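Local coordinates for proline iminopeptidase (Streptomyces halstedii, PDB 3WMR), which is an alpha/beta-hydrolase amidohydrolase that interacts with polyketide substrates and probably releases N-terminal proline from peptides, at residues P75-D80 with L114-D119; M259-R264 with H304-D309. All coordinates share one frame; numbering follows the deposited sequence.

Both contacts are built on the one mixed sheet of the alpha/beta hydrolase fold. Interaction 1 sets strand 76-80 against the loop that follows helix 100-113, and interaction 2 sets strand 258-263 against helix 300-312 near the C-terminus. Strands 49-52, 120-125 and 143-149 separate the two strands across the sheet. The contact centres are 20 Å apart and their nearest atoms about 8 Å, without touching. Along the chain they come in series, interaction 1 closing before interaction 2 opens. Together they show a loop from the first half of the chain and the C-terminal helix packed onto the same sheet, the second nearer the predicted catalytic residues D266 and H293.

Interaction 1 of 2, residues P75-D80 with L114-D119; sequences PVVHYD and LGIAGD
No flat group carries the meeting of V77 with L114 and I116: it is made by branched aliphatic chains alone, while the side chain of the neighbouring Y79 touches L107 and L110 of helix 100-113. V77 offers both of its methyl groups. CG1 stands anti to the backbone N (chi1 -180°) and meets CD1 of L114 tip to tip, V77 CG1 to L114 CD1 being 4.0 Å. The second methyl, CG2, faces the end of the isoleucine chain, with V77 CG2 4.3 Å from I116 CD1. I116 reaches it with CG1 set between its backbone N and carbonyl carbon (chi1 59°) and its outer part extended. One valine thus serves two residues of the loop by separate branches. No hydrogen bond joins the segments, and the summed buried surface is a modest 86 Å². Around the pair, I116 also touches V50 and L111, and L114 touches Y36.

The backbone of 114-119 is shaped by a Schellman motif, with G115 at positive phi, and by a type I turn from I116 to D119, whose D119 N to I116 O bond is 3.1 Å. This chain reversal links helix 100-113 to strand 120-125, completing a beta-alpha-beta crossover from strand 76-80 that passes over strand 49-52, as is characteristic of the alpha/beta hydrolase fold.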
loop_
_atom_site.group_PDB
_atom_site.type_symbol
_atom_site.label_atom_id
_atom_site.label_comp_id
_atom_site.label_asym_id
_atom_site.label_seq_id
_atom_site.Cartn_x
_atom_site.Cartn_y
_atom_site.Cartn_z
ATOM N N PRO A 75 13.247 -10.557 9.418
ATOM C CA PRO A 75 13.844 -9.669 8.426
ATOM C C PRO A 75 12.769 -8.896 7.684
ATOM O O PRO A 75 11.703 -9.455 7.370
ATOM C CB PRO A 75 14.556 -10.622 7.444
ATOM C CG PRO A 75 14.415 -11.998 7.987
ATOM C CD PRO A 75 13.288 -11.967 8.978
ATOM N N VAL A 76 13.036 -7.620 7.413
ATOM C CA VAL A 76 12.076 -6.769 6.743
ATOM C C VAL A 76 12.701 -6.126 5.495
ATOM O O VAL A 76 13.765 -5.488 5.580
ATOM C CB VAL A 76 11.527 -5.705 7.706
ATOM C CG1 VAL A 76 10.555 -4.782 6.996
ATOM C CG2 VAL A 76 10.835 -6.362 8.897
ATOM N N VAL A 77 12.037 -6.312 4.350
ATOM C CA VAL A 77 12.477 -5.767 3.077
ATOM C C VAL A 77 11.555 -4.636 2.638
ATOM O O VAL A 77 10.383 -4.878 2.282
ATOM C CB VAL A 77 12.530 -6.846 1.977
ATOM C CG1 VAL A 77 13.001 -6.247 0.655
ATOM C CG2 VAL A 77 13.438 -8.001 2.404
ATOM N N HIS A 78 12.070 -3.398 2.716
ATOM C CA HIS A 78 11.406 -2.240 2.111
ATOM C C HIS A 78 11.928 -2.071 0.699
ATOM O O HIS A 78 13.102 -2.331 0.447
ATOM C CB HIS A 78 11.689 -0.942 2.869
ATOM C CG HIS A 78 10.991 -0.834 4.185
ATOM N ND1 HIS A 78 11.454 -1.456 5.324
ATOM C CD2 HIS A 78 9.892 -0.141 4.557
ATOM C CE1 HIS A 78 10.656 -1.170 6.336
ATOM N NE2 HIS A 78 9.701 -0.374 5.897
ATOM N N TYR A 79 11.065 -1.650 -0.221
ATOM C CA TYR A 79 11.530 -1.233 -1.545
ATOM C C TYR A 79 10.640 -0.187 -2.224
ATOM O O TYR A 79 9.462 -0.060 -1.917
ATOM C CB TYR A 79 11.764 -2.445 -2.454
ATOM C CG TYR A 79 10.560 -3.001 -3.197
ATOM C CD1 TYR A 79 9.711 -3.935 -2.600
ATOM C CD2 TYR A 79 10.308 -2.650 -4.531
ATOM C CE1 TYR A 79 8.633 -4.477 -3.294
ATOM C CE2 TYR A 79 9.228 -3.187 -5.229
ATOM C CZ TYR A 79 8.391 -4.101 -4.605
ATOM O OH TYR A 79 7.309 -4.647 -5.283
ATOM N N ASP A 80 11.242 0.567 -3.140
ATOM C CA ASP A 80 10.529 1.556 -3.938
ATOM C C ASP A 80 10.233 0.946 -5.275
ATOM O O ASP A 80 11.134 0.517 -5.981
ATOM C CB ASP A 80 11.374 2.801 -4.178
ATOM C CG ASP A 80 11.556 3.633 -2.939
ATOM O OD1 ASP A 80 10.758 3.515 -1.983
ATOM O OD2 ASP A 80 12.514 4.414 -2.941
ATOM N N LEU A 114 17.275 -10.755 -4.870
ATOM C CA LEU A 114 17.671 -10.859 -3.458
ATOM C C LEU A 114 17.801 -12.312 -2.963
ATOM O O LEU A 114 18.173 -12.526 -1.822
ATOM C CB LEU A 114 16.686 -10.102 -2.561
ATOM C CG LEU A 114 16.570 -8.591 -2.796
ATOM C CD1 LEU A 114 15.511 -8.016 -1.862
ATOM C CD2 LEU A 114 17.897 -7.881 -2.580
ATOM N N GLY A 115 17.478 -13.299 -3.797
ATOM C CA GLY A 115 17.591 -14.709 -3.386
ATOM C C GLY A 115 16.633 -15.128 -2.276
ATOM O O GLY A 115 16.967 -15.952 -1.426
ATOM N N ILE A 116 15.433 -14.564 -2.282
ATOM C CA ILE A 116 14.423 -14.912 -1.284
ATOM C C ILE A 116 13.149 -15.484 -1.901
ATOM O O ILE A 116 12.173 -15.668 -1.210
ATOM C CB ILE A 116 14.096 -13.702 -0.378
ATOM C CG1 ILE A 116 13.589 -12.513 -1.197
ATOM C CG2 ILE A 116 15.348 -13.289 0.392
ATOM C CD1 ILE A 116 13.160 -11.329 -0.349
ATOM N N ALA A 117 13.160 -15.771 -3.200
ATOM C CA ALA A 117 11.964 -16.291 -3.866
ATOM C C ALA A 117 11.523 -17.627 -3.255
ATOM O O ALA A 117 10.352 -17.993 -3.343
ATOM C CB ALA A 117 12.190 -16.426 -5.374
ATOM N N GLY A 118 12.450 -18.340 -2.621
ATOM C CA GLY A 118 12.153 -19.639 -2.014
ATOM C C GLY A 118 11.343 -19.604 -0.722
ATOM O O GLY A 118 10.778 -20.619 -0.333
ATOM N N ASP A 119 11.287 -18.452 -0.048
ATOM C CA ASP A 119 10.637 -18.358 1.256
ATOM C C ASP A 119 10.435 -16.902 1.719
ATOM O O ASP A 119 11.408 -16.204 2.009
ATOM C CB ASP A 119 11.464 -19.107 2.300
ATOM C CG ASP A 119 10.700 -19.340 3.571
ATOM O OD1 ASP A 119 9.496 -19.055 3.593
ATOM O OD2 ASP A 119 11.290 -19.800 4.550
#

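Interaction 2 of 2, residues M259-R264 with H304-D309; sequences MVLIGR and HEVMID
V306 of helix 300-312 presents one methyl, CG1, to two residues of strand 258-263, L261 and M259, and this aliphatic contact forms the centre of the interface. L261 and V306 reach for each other tip to tip, with L261 CD1 3.6 Å from V306 CG1. In both residues the first torsion directs the touching branch anti to the backbone N: CG in L261 (chi1 -172°) and CG1 in V306 (chi1 169°).

The thioethers supply the second kind of contact. M259 runs out extended from the strand and bends only at its last torsion, passing obliquely by V306, with M259 SD to V306 CG1 at 3.9 Å. That final bend swings its methyl toward the second methionine, and M259 CE comes within 3.9 Å of M307 SD. In M307 the bend at chi2 brings the sulfur to the side of the strand, where the M259 methyl meets it, while the bend at chi3 carries its own methyl away.

The backbones stay well apart, the short strand and helix axes approaching to 11.0 Å and running antiparallel at 177°, and no hydrogen bond crosses between them. Polar links lie at the margins: G263 N is bonded to OD2 of D266, a predicted active-site residue, and H304 ND1 to S68 OG. V260 and I262 pack on helix 270-279, which places the strand between helices, as expected for the central sheet of this fold. M259 also touches Y310, and L261 touches F303.

With four buried, apolar side chains and no directional bond between the segments, the union of helix and strand rests on shape and on dispersion among methyl groups and thioether sulfurs.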
loop_
_atom_site.group_PDB
_atom_site.type_symbol
_atom_site.label_atom_id
_atom_site.label_comp_id
_atom_site.label_asym_id
_atom_site.label_seq_id
_atom_site.Cartn_x
_atom_site.Cartn_y
_atom_site.Cartn_z
ATOM N N MET A 259 -4.285 -12.220 5.996
ATOM C CA MET A 259 -4.856 -11.360 7.045
ATOM C C MET A 259 -5.299 -10.024 6.441
ATOM O O MET A 259 -4.512 -9.372 5.741
ATOM C CB MET A 259 -3.870 -11.095 8.194
ATOM C CG MET A 259 -4.466 -10.205 9.281
ATOM S SD MET A 259 -3.538 -10.041 10.832
ATOM C CE MET A 259 -1.936 -9.602 10.174
ATOM N N VAL A 260 -6.554 -9.638 6.708
ATOM C CA VAL A 260 -7.057 -8.318 6.361
ATOM C C VAL A 260 -6.940 -7.442 7.599
ATOM O O VAL A 260 -7.467 -7.800 8.652
ATOM C CB VAL A 260 -8.526 -8.357 5.916
ATOM C CG1 VAL A 260 -9.048 -6.945 5.651
ATOM C CG2 VAL A 260 -8.681 -9.239 4.679
ATOM N N LEU A 261 -6.235 -6.322 7.466
ATOM C CA LEU A 261 -5.993 -5.412 8.574
ATOM C C LEU A 261 -6.341 -4.021 8.097
ATOM O O LEU A 261 -5.733 -3.523 7.147
ATOM C CB LEU A 261 -4.529 -5.468 9.014
ATOM C CG LEU A 261 -4.155 -4.704 10.302
ATOM C CD1 LEU A 261 -3.013 -5.428 10.997
ATOM C CD2 LEU A 261 -3.774 -3.251 10.053
ATOM N N ILE A 262 -7.327 -3.407 8.749
ATOM C CA ILE A 262 -7.728 -2.047 8.440
ATOM C C ILE A 262 -7.867 -1.276 9.739
ATOM O O ILE A 262 -7.869 -1.865 10.846
ATOM C CB ILE A 262 -9.061 -1.995 7.646
ATOM C CG1 ILE A 262 -10.191 -2.643 8.455
ATOM C CG2 ILE A 262 -8.934 -2.699 6.294
ATOM C CD1 ILE A 262 -11.564 -2.426 7.871
ATOM N N GLY A 263 -7.939 0.045 9.618
ATOM C CA GLY A 263 -8.310 0.898 10.757
ATOM C C GLY A 263 -9.816 1.061 10.811
ATOM O O GLY A 263 -10.480 0.998 9.779
ATOM N N ARG A 264 -10.363 1.282 12.008
ATOM C CA ARG A 264 -11.806 1.523 12.168
ATOM C C ARG A 264 -12.248 2.732 11.328
ATOM O O ARG A 264 -13.308 2.705 10.697
ATOM C CB ARG A 264 -12.162 1.713 13.660
ATOM C CG ARG A 264 -13.637 2.020 13.978
ATOM C CD ARG A 264 -14.618 1.011 13.362
ATOM N NE ARG A 264 -14.689 -0.270 14.083
ATOM C CZ ARG A 264 -15.082 -1.441 13.561
ATOM N NH1 ARG A 264 -15.434 -1.561 12.275
ATOM N NH2 ARG A 264 -15.100 -2.524 14.334
ATOM N N HIS A 304 2.072 -3.603 15.697
ATOM C CA HIS A 304 3.189 -4.514 15.918
ATOM C C HIS A 304 2.726 -5.835 16.533
ATOM O O HIS A 304 3.048 -6.892 16.007
ATOM C CB HIS A 304 4.244 -3.858 16.813
ATOM C CG HIS A 304 5.375 -4.764 17.172
ATOM N ND1 HIS A 304 6.563 -4.783 16.476
ATOM C CD2 HIS A 304 5.502 -5.678 18.163
ATOM C CE1 HIS A 304 7.374 -5.671 17.022
ATOM N NE2 HIS A 304 6.751 -6.233 18.042
ATOM N N GLU A 305 1.985 -5.767 17.644
ATOM C CA GLU A 305 1.441 -6.963 18.292
ATOM C C GLU A 305 0.605 -7.817 17.327
ATOM O O GLU A 305 0.710 -9.044 17.318
ATOM C CB GLU A 305 0.572 -6.593 19.498
ATOM C CG GLU A 305 1.340 -6.089 20.714
ATOM C CD GLU A 305 0.433 -5.527 21.809
ATOM O OE1 GLU A 305 -0.807 -5.464 21.611
ATOM O OE2 GLU A 305 0.968 -5.136 22.875
ATOM N N VAL A 306 -0.231 -7.167 16.528
ATOM C CA VAL A 306 -1.122 -7.891 15.621
ATOM C C VAL A 306 -0.300 -8.605 14.556
ATOM O O VAL A 306 -0.489 -9.785 14.320
ATOM C CB VAL A 306 -2.171 -6.964 14.990
ATOM C CG1 VAL A 306 -2.905 -7.667 13.843
ATOM C CG2 VAL A 306 -3.169 -6.522 16.043
ATOM N N MET A 307 0.652 -7.889 13.972
ATOM C CA MET A 307 1.547 -8.454 12.982
ATOM C C MET A 307 2.353 -9.629 13.520
ATOM O O MET A 307 2.372 -10.701 12.919
ATOM C CB MET A 307 2.474 -7.376 12.428
ATOM C CG MET A 307 1.809 -6.451 11.418
ATOM S SD MET A 307 1.243 -7.325 9.934
ATOM C CE MET A 307 2.790 -7.914 9.270
ATOM N N ILE A 308 3.003 -9.445 14.665
ATOM C CA ILE A 308 3.807 -10.524 15.237
ATOM C C ILE A 308 2.971 -11.778 15.513
ATOM O O ILE A 308 3.418 -12.899 15.235
ATOM C CB ILE A 308 4.524 -10.074 16.529
ATOM C CG1 ILE A 308 5.558 -9.001 16.207
ATOM C CG2 ILE A 308 5.192 -11.257 17.221
ATOM C CD1 ILE A 308 6.618 -9.416 15.213
ATOM N N ASP A 309 1.765 -11.583 16.053
ATOM C CA ASP A 309 0.822 -12.678 16.316
ATOM C C ASP A 309 0.491 -13.464 15.031
ATOM O O ASP A 309 0.528 -14.697 15.008
ATOM C CB ASP A 309 -0.447 -12.108 16.950
ATOM C CG ASP A 309 -1.391 -13.183 17.447
ATOM O OD1 ASP A 309 -1.281 -13.555 18.639
ATOM O OD2 ASP A 309 -2.244 -13.655 16.652
#